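Local coordinates for elongation factor G homolog (Thermus thermophilus, PDB 1WDT), which binds GTP and a magnesium ion and probably acts as a translational GTPase of the elongation factor G family, at residues A286-V291 and M360-G365. Sequence-based numbering, arbitrary orientation.
Sequences AKVFKV and MVLWQG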
loop_
_atom_site.group_PDB
_atom_site.type_symbol
_atom_site.label_atom_id
_atom_site.label_comp_id
_atom_site.label_asym_id
_atom_site.label_seq_id
_atom_site.Cartn_x
_atom_site.Cartn_y
_atom_site.Cartn_z
ATOM N N ALA A 286 -20.620 -7.485 -5.660
ATOM C CA ALA A 286 -19.312 -8.070 -5.390
ATOM C C ALA A 286 -18.195 -7.159 -5.856
ATOM O O ALA A 286 -18.436 -6.142 -6.501
ATOM C CB ALA A 286 -19.193 -9.435 -6.090
ATOM N N LYS A 287 -16.965 -7.537 -5.522
ATOM C CA LYS A 287 -15.794 -6.769 -5.908
ATOM C C LYS A 287 -14.554 -7.668 -5.955
ATOM O O LYS A 287 -14.392 -8.556 -5.125
ATOM C CB LYS A 287 -15.565 -5.624 -4.908
ATOM C CG LYS A 287 -14.417 -4.692 -5.273
ATOM C CD LYS A 287 -14.220 -3.586 -4.238
ATOM C CE LYS A 287 -13.061 -2.685 -4.629
ATOM N NZ LYS A 287 -13.002 -1.435 -3.828
ATOM N N VAL A 288 -13.697 -7.436 -6.946
ATOM C CA VAL A 288 -12.446 -8.180 -7.076
ATOM C C VAL A 288 -11.489 -7.446 -6.132
ATOM O O VAL A 288 -11.092 -6.316 -6.408
ATOM C CB VAL A 288 -11.895 -8.099 -8.516
ATOM C CG1 VAL A 288 -10.594 -8.906 -8.621
ATOM C CG2 VAL A 288 -12.939 -8.623 -9.506
ATOM N N PHE A 289 -11.134 -8.060 -5.011
ATOM C CA PHE A 289 -10.260 -7.363 -4.075
ATOM C C PHE A 289 -8.782 -7.685 -4.244
ATOM O O PHE A 289 -7.924 -6.986 -3.703
ATOM C CB PHE A 289 -10.718 -7.611 -2.636
ATOM C CG PHE A 289 -10.514 -9.014 -2.160
ATOM C CD1 PHE A 289 -9.323 -9.385 -1.539
ATOM C CD2 PHE A 289 -11.519 -9.963 -2.309
ATOM C CE1 PHE A 289 -9.143 -10.683 -1.069
ATOM C CE2 PHE A 289 -11.347 -11.255 -1.849
ATOM C CZ PHE A 289 -10.152 -11.618 -1.222
ATOM N N LYS A 290 -8.488 -8.747 -4.988
ATOM C CA LYS A 290 -7.107 -9.128 -5.264
ATOM C C LYS A 290 -7.053 -10.058 -6.466
ATOM O O LYS A 290 -8.054 -10.663 -6.852
ATOM C CB LYS A 290 -6.446 -9.818 -4.059
ATOM C CG LYS A 290 -6.945 -11.210 -3.771
ATOM C CD LYS A 290 -5.984 -11.978 -2.877
ATOM C CE LYS A 290 -4.673 -12.268 -3.600
ATOM N NZ LYS A 290 -3.755 -13.116 -2.789
ATOM N N VAL A 291 -5.871 -10.162 -7.055
ATOM C CA VAL A 291 -5.659 -11.007 -8.214
ATOM C C VAL A 291 -4.332 -11.742 -8.068
ATOM O O VAL A 291 -3.346 -11.166 -7.617
ATOM C CB VAL A 291 -5.625 -10.158 -9.517
ATOM C CG1 VAL A 291 -5.072 -10.983 -10.671
ATOM C CG2 VAL A 291 -7.043 -9.654 -9.863
ATOM N N MET A 360 -12.431 -3.945 -9.650
ATOM C CA MET A 360 -13.645 -4.033 -10.449
ATOM C C MET A 360 -14.835 -4.460 -9.613
ATOM O O MET A 360 -14.745 -5.384 -8.808
ATOM C CB MET A 360 -13.451 -5.004 -11.620
ATOM C CG MET A 360 -12.705 -4.386 -12.798
ATOM S SD MET A 360 -12.431 -5.546 -14.165
ATOM C CE MET A 360 -14.112 -5.938 -14.627
ATOM N N VAL A 361 -15.949 -3.762 -9.793
ATOM C CA VAL A 361 -17.173 -4.063 -9.068
ATOM C C VAL A 361 -18.024 -4.950 -9.984
ATOM O O VAL A 361 -18.010 -4.767 -11.203
ATOM C CB VAL A 361 -17.939 -2.761 -8.745
ATOM C CG1 VAL A 361 -19.202 -3.073 -7.961
ATOM C CG2 VAL A 361 -17.026 -1.803 -7.963
ATOM N N LEU A 362 -18.735 -5.913 -9.399
ATOM C CA LEU A 362 -19.610 -6.838 -10.146
ATOM C C LEU A 362 -21.015 -6.730 -9.550
ATOM O O LEU A 362 -21.168 -6.544 -8.346
ATOM C CB LEU A 362 -19.133 -8.295 -10.011
ATOM C CG LEU A 362 -17.826 -8.828 -10.621
ATOM C CD1 LEU A 362 -17.961 -8.923 -12.114
ATOM C CD2 LEU A 362 -16.664 -7.940 -10.247
ATOM N N TRP A 363 -22.047 -6.883 -10.367
ATOM C CA TRP A 363 -23.391 -6.747 -9.827
ATOM C C TRP A 363 -24.475 -7.305 -10.736
ATOM O O TRP A 363 -24.215 -7.710 -11.866
ATOM C CB TRP A 363 -23.677 -5.255 -9.609
ATOM C CG TRP A 363 -23.809 -4.506 -10.912
ATOM C CD1 TRP A 363 -24.940 -4.377 -11.666
ATOM C CD2 TRP A 363 -22.753 -3.890 -11.672
ATOM N NE1 TRP A 363 -24.657 -3.731 -12.846
ATOM C CE2 TRP A 363 -23.324 -3.422 -12.879
ATOM C CE3 TRP A 363 -21.379 -3.693 -11.452
ATOM C CZ2 TRP A 363 -22.570 -2.769 -13.867
ATOM C CZ3 TRP A 363 -20.628 -3.043 -12.435
ATOM C CH2 TRP A 363 -21.228 -2.591 -13.628
ATOM N N GLN A 364 -25.695 -7.315 -10.211
ATOM C CA GLN A 364 -26.882 -7.709 -10.962
ATOM C C GLN A 364 -27.855 -6.576 -10.650
ATOM O O GLN A 364 -27.824 -6.021 -9.550
ATOM C CB GLN A 364 -27.461 -9.040 -10.477
ATOM C CG GLN A 364 -26.747 -10.267 -11.011
ATOM C CD GLN A 364 -27.477 -11.542 -10.673
ATOM O OE1 GLN A 364 -27.017 -12.636 -10.992
ATOM N NE2 GLN A 364 -28.629 -11.410 -10.027
ATOM N N GLY A 365 -28.699 -6.214 -11.608
ATOM C CA GLY A 365 -29.641 -5.137 -11.367
ATOM C C GLY A 365 -29.021 -3.768 -11.586
ATOM O O GLY A 365 -28.166 -3.601 -12.457
#
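Leu362 lies along one face of the antiparallel pair formed by strands 286-291 and 361-363, spanning, across the strand gap, the dip between the small Ala286 and the branched Val288. Its CB rests 4.1 Å from CB of Ala286, a low bump opposite the root of the leucine. With CG anti to the carbonyl carbon (chi1 -68°), the leucine runs back along its own strand, which carries CD2 to CG2 of Val288 at 3.9 Å. CG2 of Val288 also meets CB of Met360 at 4.2 Å, so this one methyl sits against both side chains. The Lys287 and Val361 side chains occupy the other face; CG1 of Val361 packs against O of Ala286 (3.5 Å), and the extended lysine leads away to Glu96 and the carbonyl of Pro374. Ala286 and Leu362 exchange two backbone hydrogen bonds; Met360 O accepts a third from Val288 N (3.0 Å) and also a CA-H...O contact from Lys287, whose CG packs on that oxygen at 3.6 Å. The contact pairs two strands far apart in sequence, both within domain 2, a β-barrel in translational GTPases. Strand 298-307 flanks the first, with Leu303 against Val288, and strand 314-318 the second, with Leu316 and Ser318 against Leu362.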